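Local coordinates for uncharacterized protein (Corynebacterium glutamicum, PDB 2NSF), which catalyses the mycothiol-dependent isomerisation of maleylpyruvate, probably to fumarylpyruvate, and carries a bound zinc ion, at residues S44-L47 and S48-D51; S59-E62 and G63-R66; R127-V130 and A131-E134. All blocks are in the same frame, centred on the assembly; numbering follows the deposited sequence.

Contact 1: residues S44-L47 and S48-D51; sequences SRQL and SLVD
The CG of Leu-49 packs against Arg-45 O, one helical turn back and 3.4 Å away. The first torsion explains this: CG lies beside Leu-49's own backbone N (chi1 -71°), and that N is hydrogen-bonded to the same Arg-45 O at 3.2 Å. Val-50 repeats the scheme one residue on. Its CG2 also lies beside its backbone N and reaches to 3.5 Å from Gln-46 O, the oxygen to which Val-50 N is bonded. CB of Ser-48 comes near both Ser-44 O and Arg-45 O, and a small side chain that tolerates solvent suits this exposed position.

The backbone bonds record a helix coming to its end. Ser-48 N reaches Ser-44 O at 2.9 Å, a regular i to i+4 bond, whereas Val-50 N is stretched to 3.3 Å from Gln-46 O. Links of i to i+3 type, both weak, appear beside these bonds: Leu-49 N with Gln-46 O, and Val-50 N with Leu-47 O. Val-50 then leaves helical geometry with psi 136°.

Beyond this shell, Arg-118 donates through NH1 to Leu-47 O and through NH2 to Val-50 O. Two acceptors that stand close together thus share one guanidinium, whose positive charge probably offsets the partial negative charge at the helix C-terminus. Farther back, Ser-44 OG bonds to His-121 NE2, a second link to helix 114-133, and to Thr-40 O one turn back in its own helix. Leu-47 is apolar where it faces inward, packing on Ile-70, and buried Gln-46 lies against the loop residues Leu-172 and Ala-174 to Ala-176. The arrangement is that of a helix C-terminus, here closing the first helix of a four-helix bundle, probably of the DinB-like kind known for this family.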
# COMPACT_ATOMS: atom_id res chain seq x y z
N SER A 44 0.28 10.49 8.69
CA SER A 44 -0.14 11.85 9.06
C SER A 44 1.01 12.66 9.66
O SER A 44 1.08 13.87 9.45
CB SER A 44 -1.33 11.80 10.02
OG SER A 44 -2.47 11.27 9.36
N ARG A 45 1.90 12.01 10.41
CA ARG A 45 3.04 12.73 10.97
C ARG A 45 3.93 13.23 9.84
O ARG A 45 4.49 14.33 9.92
CB ARG A 45 3.85 11.83 11.91
CG ARG A 45 3.27 11.70 13.31
CD ARG A 45 4.25 11.05 14.27
NE ARG A 45 4.46 9.64 13.98
CZ ARG A 45 3.67 8.65 14.39
NH1 ARG A 45 2.60 8.92 15.12
NH2 ARG A 45 3.96 7.40 14.07
N GLN A 46 4.07 12.44 8.78
CA GLN A 46 4.90 12.84 7.65
C GLN A 46 4.25 13.99 6.89
O GLN A 46 4.94 14.90 6.43
CB GLN A 46 5.13 11.65 6.71
CG GLN A 46 5.77 10.46 7.39
CD GLN A 46 7.02 10.83 8.16
OE1 GLN A 46 7.13 10.58 9.36
NE2 GLN A 46 7.98 11.43 7.46
N LEU A 47 2.93 13.95 6.76
CA LEU A 47 2.21 15.00 6.05
C LEU A 47 2.35 16.31 6.84
O LEU A 47 2.50 17.38 6.26
CB LEU A 47 0.72 14.64 5.93
CG LEU A 47 -0.18 15.67 5.23
CD1 LEU A 47 0.37 16.00 3.84
CD2 LEU A 47 -1.59 15.11 5.13
N SER A 48 2.32 16.20 8.16
CA SER A 48 2.45 17.36 9.02
C SER A 48 3.82 18.01 8.85
O SER A 48 3.97 19.23 8.96
CB SER A 48 2.24 16.96 10.49
OG SER A 48 2.30 18.09 11.34
N LEU A 49 4.84 17.20 8.56
CA LEU A 49 6.19 17.72 8.37
C LEU A 49 6.33 18.48 7.06
O LEU A 49 7.13 19.41 6.96
CB LEU A 49 7.22 16.59 8.42
CG LEU A 49 7.47 15.97 9.80
CD1 LEU A 49 8.45 14.83 9.66
CD2 LEU A 49 8.00 17.03 10.76
N VAL A 50 5.57 18.08 6.05
CA VAL A 50 5.64 18.75 4.75
C VAL A 50 4.96 20.11 4.87
O VAL A 50 3.89 20.23 5.48
CB VAL A 50 4.92 17.93 3.66
CG1 VAL A 50 4.89 18.72 2.35
CG2 VAL A 50 5.63 16.60 3.45
N ASP A 51 5.59 21.14 4.32
CA ASP A 51 5.03 22.49 4.36
C ASP A 51 4.07 22.68 3.20
O ASP A 51 4.23 22.06 2.15
CB ASP A 51 6.14 23.54 4.27
CG ASP A 51 7.13 23.44 5.41
OD1 ASP A 51 6.70 23.35 6.58
OD2 ASP A 51 8.35 23.46 5.13

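Contact 2: residues S59-E62 and G63-R66; sequences SLLE and GWTR
Ser-59 and Trp-64 are joined by two hydrogen bonds that end on one oxygen. Ser-59 N meets Trp-64 O at 2.9 Å, nearly straight (160°) and in the carbonyl plane, while Ser-59 OG reaches it at 2.7 Å from well above that plane. The hydroxyl oxygen is itself an acceptor for Leu-61 N at 3.0 Å, making an ST turn. With chi1 at 69°, OG sits between the backbone N and the carbonyl carbon, within range of both partners; serine is short enough to serve them together.

A type II beta turn runs from Leu-61 to Trp-64 and is closed by Trp-64 N to Leu-61 O at 3.0 Å. Gly-63 holds the third position, with a positive phi; having no CB to press on Glu-62 O, glycine suits these backbone angles. Thr-65 follows as the N-cap of helix 66-89, and its OG1 bonds to His-68 ND1.

The apolar contact is between Leu-61 and Trp-64, which lie side by side and point the same way, CD1 meeting CE3 at 4.0 Å. The indole also stacks on His-68 and meets His-72, a zinc ligand, with the ring planes about 60° apart, while Leu-61 touches His-168, another ligand of the metal. Among the charged groups, Arg-66 forms a salt bridge with Glu-57 through NH1 and bonds to Leu-172 O through NE.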
# COMPACT_ATOMS: atom_id res chain seq x y z
N SER A 59 6.80 14.39 -5.65
CA SER A 59 6.78 13.47 -4.53
C SER A 59 7.87 12.49 -4.96
O SER A 59 8.53 12.71 -5.97
CB SER A 59 5.44 12.75 -4.43
OG SER A 59 5.27 11.85 -5.51
N LEU A 60 8.06 11.41 -4.21
CA LEU A 60 9.07 10.45 -4.60
C LEU A 60 8.53 9.54 -5.71
O LEU A 60 9.25 8.69 -6.24
CB LEU A 60 9.54 9.64 -3.39
CG LEU A 60 10.41 10.47 -2.44
CD1 LEU A 60 10.70 9.70 -1.17
CD2 LEU A 60 11.71 10.84 -3.15
N LEU A 61 7.26 9.73 -6.06
CA LEU A 61 6.63 8.95 -7.11
C LEU A 61 6.62 9.76 -8.40
O LEU A 61 6.03 10.83 -8.47
CB LEU A 61 5.20 8.58 -6.73
CG LEU A 61 5.04 7.60 -5.56
CD1 LEU A 61 3.56 7.35 -5.28
CD2 LEU A 61 5.73 6.29 -5.91
N GLU A 62 7.29 9.23 -9.42
CA GLU A 62 7.40 9.89 -10.71
C GLU A 62 6.05 10.29 -11.30
O GLU A 62 5.12 9.47 -11.36
CB GLU A 62 8.15 8.98 -11.69
CG GLU A 62 8.69 9.69 -12.91
CD GLU A 62 9.44 8.76 -13.83
OE1 GLU A 62 8.82 7.80 -14.34
OE2 GLU A 62 10.66 8.98 -14.05
N GLY A 63 5.94 11.54 -11.74
CA GLY A 63 4.70 12.01 -12.33
C GLY A 63 3.68 12.55 -11.34
O GLY A 63 2.65 13.10 -11.74
N TRP A 64 3.97 12.41 -10.05
CA TRP A 64 3.05 12.88 -9.01
C TRP A 64 3.69 13.89 -8.08
O TRP A 64 4.74 13.65 -7.50
CB TRP A 64 2.55 11.70 -8.17
CG TRP A 64 1.28 11.08 -8.65
CD1 TRP A 64 0.67 11.26 -9.86
CD2 TRP A 64 0.47 10.14 -7.93
NE1 TRP A 64 -0.46 10.49 -9.94
CE2 TRP A 64 -0.61 9.80 -8.77
CE3 TRP A 64 0.55 9.56 -6.66
CZ2 TRP A 64 -1.60 8.89 -8.38
CZ3 TRP A 64 -0.44 8.66 -6.27
CH2 TRP A 64 -1.50 8.33 -7.13
N THR A 65 3.04 15.04 -7.94
CA THR A 65 3.54 16.05 -7.02
C THR A 65 3.02 15.54 -5.68
O THR A 65 2.26 14.57 -5.65
CB THR A 65 2.93 17.43 -7.32
OG1 THR A 65 1.51 17.38 -7.17
CG2 THR A 65 3.28 17.86 -8.74
N ARG A 66 3.42 16.16 -4.58
CA ARG A 66 2.92 15.71 -3.30
C ARG A 66 1.40 15.83 -3.26
O ARG A 66 0.72 14.98 -2.68
CB ARG A 66 3.55 16.51 -2.16
CG ARG A 66 5.02 16.22 -1.91
CD ARG A 66 5.42 16.81 -0.57
NE ARG A 66 6.76 16.43 -0.14
CZ ARG A 66 7.88 16.94 -0.63
NH1 ARG A 66 7.84 17.86 -1.59
NH2 ARG A 66 9.05 16.54 -0.16

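Contact 3: residues R127-V130 and A131-E134; sequences RLDV and AWRE
Trp-132 lies with one face of its indole against Leu-128, four residues back on the same helix. From the start of the side chain, CB passes 3.5 Å from Asp-129 O, and CG comes 3.6 Å from Leu-128 O, the oxygen that also accepts from Trp-132 N. Leu-128 O stays beside CD2 as well; farther out the ring meets hydrocarbon: CE2 is 3.6 Å from Leu-128 CD1, and CH2 is equally near Leu-128 CD2. Between these methyls Leu-128 CG stands over the six-membered ring, 3.7 Å from its centroid and only 9° off the normal, a CH-pi contact. Leucine can spread both methyls over one face because its CG is anti to the backbone N (chi1 172°), which carries the branched end along the helix toward Trp-132. CE3, on the rim, has Asp-129 OD1 near the ring plane at 4.1 Å, the carboxylate standing steeply to the indole. NE1, the polar atom of a buried ring, is satisfied by Thr-157 OG1.

Asp-129 OD1 forms a salt bridge to Arg-37 of helix 29-49, and OD2 stays 4.5 Å from Arg-133 NE, a proximity of charges without a bond. Val-130 CG1 packs alongside Glu-134, 3.7 Å from its CD. Regular i to i+4 backbone bonds carry the helix to Glu-134, where helical geometry stops. The leucine and tryptophan face into the bundle: Leu-128 rests on Ala-77, Leu-80 and Cys-81 of helix 66-89, while Trp-132 fits among Leu-33 and Ala-36 of helix 29-49, Met-84 of helix 66-89 and Leu-158 of helix 156-171.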
# COMPACT_ATOMS: atom_id res chain seq x y z
N ARG A 127 -13.67 9.19 8.59
CA ARG A 127 -14.85 8.49 8.10
C ARG A 127 -14.61 7.00 7.87
O ARG A 127 -15.51 6.19 8.10
CB ARG A 127 -15.35 9.16 6.82
CG ARG A 127 -15.86 10.57 7.05
CD ARG A 127 -17.20 10.56 7.78
NE ARG A 127 -18.27 10.08 6.91
CZ ARG A 127 -19.49 9.78 7.32
NH1 ARG A 127 -19.82 9.90 8.60
NH2 ARG A 127 -20.40 9.35 6.44
N LEU A 128 -13.41 6.64 7.43
CA LEU A 128 -13.09 5.23 7.22
C LEU A 128 -13.01 4.53 8.57
O LEU A 128 -13.46 3.39 8.72
CB LEU A 128 -11.76 5.09 6.46
CG LEU A 128 -11.17 3.67 6.33
CD1 LEU A 128 -12.21 2.72 5.73
CD2 LEU A 128 -9.92 3.72 5.45
N ASP A 129 -12.45 5.20 9.56
CA ASP A 129 -12.34 4.60 10.88
C ASP A 129 -13.73 4.33 11.46
O ASP A 129 -13.98 3.28 12.04
CB ASP A 129 -11.54 5.49 11.83
CG ASP A 129 -11.02 4.73 13.03
OD1 ASP A 129 -10.16 3.85 12.84
OD2 ASP A 129 -11.47 5.01 14.16
N VAL A 130 -14.64 5.29 11.29
CA VAL A 130 -16.01 5.12 11.78
C VAL A 130 -16.63 3.93 11.08
O VAL A 130 -17.29 3.10 11.71
CB VAL A 130 -16.88 6.37 11.50
CG1 VAL A 130 -18.35 6.07 11.80
CG2 VAL A 130 -16.42 7.53 12.37
N ALA A 131 -16.42 3.84 9.76
CA ALA A 131 -16.96 2.73 8.98
C ALA A 131 -16.51 1.40 9.57
O ALA A 131 -17.31 0.48 9.73
CB ALA A 131 -16.52 2.84 7.52
N TRP A 132 -15.23 1.31 9.91
CA TRP A 132 -14.69 0.09 10.50
C TRP A 132 -15.27 -0.18 11.89
O TRP A 132 -15.65 -1.30 12.20
CB TRP A 132 -13.17 0.15 10.59
CG TRP A 132 -12.46 -0.03 9.28
CD1 TRP A 132 -12.88 -0.77 8.22
CD2 TRP A 132 -11.16 0.47 8.94
NE1 TRP A 132 -11.93 -0.76 7.23
CE2 TRP A 132 -10.86 -0.01 7.64
CE3 TRP A 132 -10.22 1.28 9.59
CZ2 TRP A 132 -9.66 0.28 6.99
CZ3 TRP A 132 -9.02 1.57 8.95
CH2 TRP A 132 -8.75 1.08 7.66
N ARG A 133 -15.33 0.86 12.72
CA ARG A 133 -15.85 0.71 14.07
C ARG A 133 -17.30 0.25 14.12
O ARG A 133 -17.70 -0.48 15.03
CB ARG A 133 -15.73 2.03 14.85
CG ARG A 133 -14.30 2.49 15.12
CD ARG A 133 -14.24 3.35 16.38
NE ARG A 133 -15.29 4.36 16.41
CZ ARG A 133 -15.47 5.24 17.40
NH1 ARG A 133 -14.66 5.22 18.45
NH2 ARG A 133 -16.45 6.12 17.34
N GLU A 134 -18.10 0.66 13.14
CA GLU A 134 -19.51 0.29 13.11
C GLU A 134 -19.82 -0.95 12.29
O GLU A 134 -20.99 -1.30 12.11
CB GLU A 134 -20.35 1.47 12.62
CG GLU A 134 -20.06 2.77 13.37
CD GLU A 134 -21.03 3.88 13.03
OE1 GLU A 134 -21.49 3.94 11.87
OE2 GLU A 134 -21.33 4.71 13.92

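In the fold
From the N terminus, helix 29-49 ends in contact 1. The chain then runs through a loop into contact 2, whose beta turn leads through the N-cap Thr-65 into helix 66-89. Contact 3 comes much later, at the end of helix 114-133, and its inward side chains join that helix to helices 29-49, 66-89 and 156-171. Each contact is local, and they follow in series, neither nesting nor crossing. Contacts 1 and 2 touch, Val-50 CG1 lying 3.5 Å from Arg-66 CD, so the end of one bundle helix packs on the start of the next. Contact 3 is separate, its centre about 23 Å from that of contact 1 and 29 Å from that of contact 2. Contact 2 borders the zinc site.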